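Local coordinates for FERM, ARHGEF and pleckstrin domain-containing protein 2 (Mus musculus, PDB 6D2K), which activates RAC1 as a guanine nucleotide exchange factor in semaphorin and integrin signalling and actin remodelling, and is represented here by its FERM domain, at residues H130-E135 against E146-N151; G137-T142 against D166-H171. One frame throughout, in Å; residues are numbered along the deposited sequence.

Contact 1: H130-E135 against E146-N151; sequences HLLQSE and EHLKAN
L132 lays its CD2 methyl against the imidazole of H147, CD2 of L132 to CD2 of H147 being 3.4 Å, in an oblique approach in which the two side chains run antiparallel alongside one another. Its other branch turns to L148, where the methyls meet with CD1 of L132 4.1 Å from CD1 of L148. With CG anti to the backbone N (chi1 178°), H147 reaches out from its helix toward helix 121-136, and its ring also meets E135. The carboxylate of E135 comes in at the ring edge, OE2 of E135 lying 3.2 Å from CE1 of H147, and its plane stands 85° from that of the imidazole. Beside this pair a water donates to OE2 of E135 at 2.9 Å and to OD1 of N151 at 3.1 Å, bridging the two segments. N151, just past the end of its helix, turns back so that its ND2 donates to the carbonyl O of H147 (2.9 Å) in a nearly straight bond; the same ND2 lies over one face of the imidazole, toward the rim. Outside the segments, NE2 of H147 is hydrogen-bonded to the hydroxyl of Y153, which probably holds the ring in this rotation. Replacing this histidine by an alanine is likely to leave that hydroxyl without this partner and to open a gap beside L132 and E135. The short segment axes pass 12.3 Å apart at 105°, so side chains and one bridging water span the interval, part of the helical packing of the FERM central domain.

Contact 2: G137-T142 against D166-H171; sequences GDYDET and DFHQRH
The Y139 ring carries CG of Q169 over the centre of one face, a CH-pi contact 3.3 Å from CG of Q169 to the ring centroid; the backbone N of E141 lies over the opposite face, toward the rim. At the ring edge sits ND1 of H168. The two aromatic rings form an offset edge-to-face pair, the edge of Y139 toward the face of H168, with planes at 85°. CB of Y139 adds a second CH-pi contact, 4.0 Å from the centroid of the H168 ring. A chi1 of 173° swings the Y139 ring away from its own N and alongside Q169, its plane roughly parallel to the amide.

At the edge of the imidazole, NE2 of H168 gives a weak, bent hydrogen bond to the carbonyl O of G137 (2.8 Å, 128°). D144 accepts from ND1, and NE2 has a further weak partner in OE1 of Q133. A water joins the backbone further, accepting from N of Y139 and donating to the carbonyl O of H168. The contact thus lays the connection between helices 121-136 and 141-150 against the last part of helix 161-168 and the residues that follow, while F167 faces helix 121-136.

How the contacts relate
From the N terminus, the chain runs down helix 121-136, through the short connection at 137-140, along helix 141-150, and then by a loop to helix 161-168. Contact 1 closes the first, tighter loop, joining helix 121-136 to the end of helix 141-150. Contact 2 starts inside that loop and closes a longer one beyond it, so the two cross rather than nest. Their centres lie about 10 Å apart. Q133, in the first segment of contact 1, links them: its NE2 is 2.9 Å from OD1 of D138, a probable hydrogen bond. Together they tie three successive helices of the FERM central domain.

Contact 1: H130-E135 against E146-N151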
loop_
_atom_site.group_PDB
_atom_site.type_symbol
_atom_site.label_atom_id
_atom_site.label_comp_id
_atom_site.label_asym_id
_atom_site.label_seq_id
_atom_site.Cartn_x
_atom_site.Cartn_y
_atom_site.Cartn_z
ATOM N N HIS A 130 -5.039 0.128 19.639
ATOM C CA HIS A 130 -6.187 -0.554 19.038
ATOM C C HIS A 130 -5.773 -1.858 18.374
ATOM O O HIS A 130 -6.506 -2.858 18.445
ATOM C CB HIS A 130 -6.926 0.351 18.053
ATOM C CG HIS A 130 -7.819 1.347 18.728
ATOM N ND1 HIS A 130 -7.601 2.707 18.692
ATOM C CD2 HIS A 130 -8.915 1.159 19.500
ATOM C CE1 HIS A 130 -8.546 3.318 19.393
ATOM N NE2 HIS A 130 -9.351 2.398 19.893
ATOM N N LEU A 131 -4.593 -1.863 17.758
ATOM C CA LEU A 131 -4.073 -3.102 17.182
ATOM C C LEU A 131 -3.857 -4.157 18.267
ATOM O O LEU A 131 -4.172 -5.334 18.063
ATOM C CB LEU A 131 -2.776 -2.845 16.400
ATOM C CG LEU A 131 -2.934 -2.058 15.099
ATOM C CD1 LEU A 131 -1.573 -1.574 14.579
ATOM C CD2 LEU A 131 -3.652 -2.882 14.052
ATOM N N LEU A 132 -3.348 -3.733 19.426
ATOM C CA LEU A 132 -3.236 -4.639 20.578
ATOM C C LEU A 132 -4.602 -5.158 21.011
ATOM O O LEU A 132 -4.766 -6.347 21.262
ATOM C CB LEU A 132 -2.536 -3.961 21.758
ATOM C CG LEU A 132 -1.043 -3.659 21.621
ATOM C CD1 LEU A 132 -0.544 -3.024 22.911
ATOM C CD2 LEU A 132 -0.244 -4.915 21.294
ATOM N N GLN A 133 -5.593 -4.278 21.101
ATOM C CA GLN A 133 -6.918 -4.733 21.523
ATOM C C GLN A 133 -7.465 -5.806 20.571
ATOM O O GLN A 133 -8.030 -6.815 21.010
ATOM C CB GLN A 133 -7.866 -3.542 21.653
ATOM C CG GLN A 133 -9.254 -3.867 22.232
ATOM C CD GLN A 133 -9.205 -4.365 23.669
ATOM O OE1 GLN A 133 -8.304 -4.020 24.429
ATOM N NE2 GLN A 133 -10.197 -5.172 24.052
ATOM N N SER A 134 -7.246 -5.626 19.270
ATOM C CA SER A 134 -7.729 -6.610 18.306
ATOM C C SER A 134 -7.017 -7.948 18.435
ATOM O O SER A 134 -7.645 -8.992 18.266
ATOM C CB SER A 134 -7.586 -6.104 16.859
ATOM O OG SER A 134 -6.242 -6.149 16.414
ATOM N N GLU A 135 -5.716 -7.927 18.722
ATOM C CA GLU A 135 -4.924 -9.145 18.631
ATOM C C GLU A 135 -4.840 -9.900 19.948
ATOM O O GLU A 135 -4.972 -11.127 19.970
ATOM C CB GLU A 135 -3.519 -8.842 18.098
ATOM C CG GLU A 135 -2.680 -10.105 17.887
ATOM C CD GLU A 135 -1.582 -9.914 16.863
ATOM O OE1 GLU A 135 -1.882 -9.458 15.741
ATOM O OE2 GLU A 135 -0.415 -10.242 17.169
ATOM N N GLU A 146 5.036 -8.293 27.347
ATOM C CA GLU A 146 5.594 -9.473 26.708
ATOM C C GLU A 146 5.275 -9.498 25.215
ATOM O O GLU A 146 6.125 -9.845 24.397
ATOM C CB GLU A 146 5.138 -10.764 27.406
ATOM C CG GLU A 146 5.762 -10.955 28.781
ATOM C CD GLU A 146 5.391 -12.288 29.436
ATOM O OE1 GLU A 146 4.728 -13.127 28.791
ATOM O OE2 GLU A 146 5.768 -12.501 30.605
ATOM N N HIS A 147 4.061 -9.104 24.853
ATOM C CA HIS A 147 3.683 -9.113 23.446
ATOM C C HIS A 147 4.513 -8.106 22.651
ATOM O O HIS A 147 4.975 -8.405 21.561
ATOM C CB HIS A 147 2.203 -8.800 23.284
ATOM C CG HIS A 147 1.755 -8.754 21.861
ATOM N ND1 HIS A 147 1.363 -9.877 21.163
ATOM C CD2 HIS A 147 1.635 -7.715 20.999
ATOM C CE1 HIS A 147 1.015 -9.531 19.934
ATOM N NE2 HIS A 147 1.173 -8.225 19.811
ATOM N N LEU A 148 4.712 -6.929 23.229
ATOM C CA LEU A 148 5.477 -5.866 22.573
ATOM C C LEU A 148 6.969 -6.168 22.517
ATOM O O LEU A 148 7.696 -5.566 21.729
ATOM C CB LEU A 148 5.217 -4.536 23.274
ATOM C CG LEU A 148 3.831 -3.977 22.938
ATOM C CD1 LEU A 148 3.434 -2.870 23.886
ATOM C CD2 LEU A 148 3.800 -3.502 21.489
ATOM N N LYS A 149 7.438 -7.092 23.344
ATOM C CA LYS A 149 8.828 -7.522 23.227
ATOM C C LYS A 149 9.037 -8.450 22.038
ATOM O O LYS A 149 10.095 -8.437 21.404
ATOM C CB LYS A 149 9.292 -8.221 24.505
ATOM C CG LYS A 149 9.459 -7.287 25.683
ATOM C CD LYS A 149 10.019 -8.035 26.888
ATOM C CE LYS A 149 10.192 -7.111 28.076
ATOM N NZ LYS A 149 10.531 -7.869 29.310
ATOM N N ALA A 150 8.027 -9.263 21.741
ATOM C CA ALA A 150 8.152 -10.274 20.702
ATOM C C ALA A 150 7.522 -9.847 19.374
ATOM O O ALA A 150 7.674 -10.538 18.370
ATOM C CB ALA A 150 7.546 -11.598 21.179
ATOM N N ASN A 151 6.815 -8.717 19.368
ATOM C CA ASN A 151 6.136 -8.252 18.155
ATOM C C ASN A 151 6.399 -6.780 17.893
ATOM O O ASN A 151 6.105 -5.929 18.729
ATOM C CB ASN A 151 4.624 -8.484 18.259
ATOM C CG ASN A 151 4.268 -9.946 18.392
ATOM O OD1 ASN A 151 4.060 -10.637 17.398
ATOM N ND2 ASN A 151 4.199 -10.425 19.624
HETATM O O HOH W 1 1.831 -9.489 15.517
#

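Contact 2: G137-T142 against D166-H171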
loop_
_atom_site.group_PDB
_atom_site.type_symbol
_atom_site.label_atom_id
_atom_site.label_comp_id
_atom_site.label_asym_id
_atom_site.label_seq_id
_atom_site.Cartn_x
_atom_site.Cartn_y
_atom_site.Cartn_z
ATOM N N GLY A 137 -6.478 -8.633 22.968
ATOM C CA GLY A 137 -7.607 -8.327 23.827
ATOM C C GLY A 137 -7.341 -7.317 24.928
ATOM O O GLY A 137 -6.447 -6.476 24.816
ATOM N N ASP A 138 -8.131 -7.395 26.001
ATOM C CA ASP A 138 -8.067 -6.395 27.063
ATOM C C ASP A 138 -6.678 -6.253 27.650
ATOM O O ASP A 138 -5.937 -7.228 27.812
ATOM C CB ASP A 138 -9.033 -6.743 28.203
ATOM C CG ASP A 138 -10.485 -6.580 27.823
ATOM O OD1 ASP A 138 -10.806 -6.066 26.730
ATOM O OD2 ASP A 138 -11.342 -6.980 28.643
ATOM N N TYR A 139 -6.357 -5.010 27.984
ATOM C CA TYR A 139 -5.109 -4.644 28.618
ATOM C C TYR A 139 -4.777 -5.490 29.837
ATOM O O TYR A 139 -5.636 -5.776 30.685
ATOM C CB TYR A 139 -5.180 -3.183 29.057
ATOM C CG TYR A 139 -3.996 -2.727 29.882
ATOM C CD1 TYR A 139 -4.051 -2.726 31.274
ATOM C CD2 TYR A 139 -2.825 -2.289 29.272
ATOM C CE1 TYR A 139 -2.975 -2.297 32.035
ATOM C CE2 TYR A 139 -1.741 -1.865 30.026
ATOM C CZ TYR A 139 -1.824 -1.874 31.406
ATOM O OH TYR A 139 -0.751 -1.449 32.160
ATOM N N ASP A 140 -3.516 -5.889 29.901
ATOM C CA ASP A 140 -2.896 -6.353 31.125
ATOM C C ASP A 140 -1.434 -5.979 31.000
ATOM O O ASP A 140 -0.827 -6.199 29.952
ATOM C CB ASP A 140 -3.043 -7.855 31.289
ATOM C CG ASP A 140 -2.114 -8.395 32.332
ATOM O OD1 ASP A 140 -2.311 -8.071 33.524
ATOM O OD2 ASP A 140 -1.170 -9.114 31.969
ATOM N N GLU A 141 -0.858 -5.397 32.045
ATOM C CA GLU A 141 0.481 -4.837 31.893
ATOM C C GLU A 141 1.488 -5.874 31.425
ATOM O O GLU A 141 2.253 -5.629 30.490
ATOM C CB GLU A 141 0.973 -4.154 33.169
ATOM C CG GLU A 141 2.321 -3.470 32.983
ATOM C CD GLU A 141 2.586 -2.393 34.012
ATOM O OE1 GLU A 141 1.793 -2.272 34.970
ATOM O OE2 GLU A 141 3.588 -1.662 33.858
ATOM N N THR A 142 1.482 -7.039 32.063
ATOM C CA THR A 142 2.426 -8.092 31.728
ATOM C C THR A 142 2.201 -8.637 30.312
ATOM O O THR A 142 3.144 -8.825 29.551
ATOM C CB THR A 142 2.362 -9.243 32.753
ATOM O OG1 THR A 142 2.807 -8.768 34.029
ATOM C CG2 THR A 142 3.239 -10.398 32.322
ATOM N N ASP A 166 -1.149 3.098 28.229
ATOM C CA ASP A 166 -2.139 4.057 28.706
ATOM C C ASP A 166 -3.402 4.076 27.838
ATOM O O ASP A 166 -4.523 4.019 28.348
ATOM C CB ASP A 166 -1.486 5.445 28.760
ATOM C CG ASP A 166 -2.453 6.550 29.159
ATOM O OD1 ASP A 166 -1.978 7.682 29.400
ATOM O OD2 ASP A 166 -3.674 6.311 29.221
ATOM N N PHE A 167 -3.228 4.148 26.525
ATOM C CA PHE A 167 -4.368 4.141 25.615
ATOM C C PHE A 167 -5.079 2.778 25.615
ATOM O O PHE A 167 -6.306 2.716 25.559
ATOM C CB PHE A 167 -3.939 4.486 24.176
ATOM C CG PHE A 167 -3.651 5.948 23.940
ATOM C CD1 PHE A 167 -4.612 6.908 24.191
ATOM C CD2 PHE A 167 -2.439 6.348 23.398
ATOM C CE1 PHE A 167 -4.356 8.252 23.972
ATOM C CE2 PHE A 167 -2.173 7.682 23.164
ATOM C CZ PHE A 167 -3.139 8.640 23.447
ATOM N N HIS A 168 -4.309 1.692 25.631
ATOM C CA HIS A 168 -4.902 0.361 25.589
ATOM C C HIS A 168 -5.862 0.137 26.757
ATOM O O HIS A 168 -6.898 -0.505 26.595
ATOM C CB HIS A 168 -3.817 -0.711 25.578
ATOM C CG HIS A 168 -4.335 -2.091 25.307
ATOM N ND1 HIS A 168 -3.599 -3.222 25.576
ATOM C CD2 HIS A 168 -5.513 -2.520 24.797
ATOM C CE1 HIS A 168 -4.294 -4.290 25.229
ATOM N NE2 HIS A 168 -5.466 -3.893 24.765
ATOM N N GLN A 169 -5.525 0.685 27.922
ATOM C CA GLN A 169 -6.382 0.541 29.100
ATOM C C GLN A 169 -7.778 1.108 28.863
ATOM O O GLN A 169 -8.735 0.722 29.545
ATOM C CB GLN A 169 -5.750 1.227 30.315
ATOM C CG GLN A 169 -4.499 0.564 30.805
ATOM C CD GLN A 169 -3.794 1.380 31.869
ATOM O OE1 GLN A 169 -4.362 1.672 32.924
ATOM N NE2 GLN A 169 -2.544 1.744 31.603
ATOM N N ARG A 170 -7.905 2.013 27.898
ATOM C CA ARG A 170 -9.187 2.646 27.606
ATOM C C ARG A 170 -10.116 1.776 26.761
ATOM O O ARG A 170 -11.283 2.111 26.592
ATOM C CB ARG A 170 -8.981 3.974 26.865
ATOM C CG ARG A 170 -7.981 4.903 27.513
ATOM C CD ARG A 170 -7.824 6.183 26.701
ATOM N NE ARG A 170 -6.895 7.091 27.356
ATOM C CZ ARG A 170 -6.710 8.357 26.997
ATOM N NH1 ARG A 170 -7.395 8.871 25.985
ATOM N NH2 ARG A 170 -5.841 9.106 27.657
ATOM N N HIS A 171 -9.595 0.682 26.200
ATOM C CA HIS A 171 -10.351 -0.071 25.198
ATOM C C HIS A 171 -11.009 -1.320 25.745
ATOM O O HIS A 171 -11.380 -2.202 24.973
ATOM C CB HIS A 171 -9.447 -0.494 24.040
ATOM C CG HIS A 171 -8.660 0.628 23.446
ATOM N ND1 HIS A 171 -9.121 1.926 23.401
ATOM C CD2 HIS A 171 -7.443 0.636 22.845
ATOM C CE1 HIS A 171 -8.219 2.693 22.812
ATOM N NE2 HIS A 171 -7.193 1.934 22.460
HETATM O O HOH W 2 -8.163 -3.011 27.005
#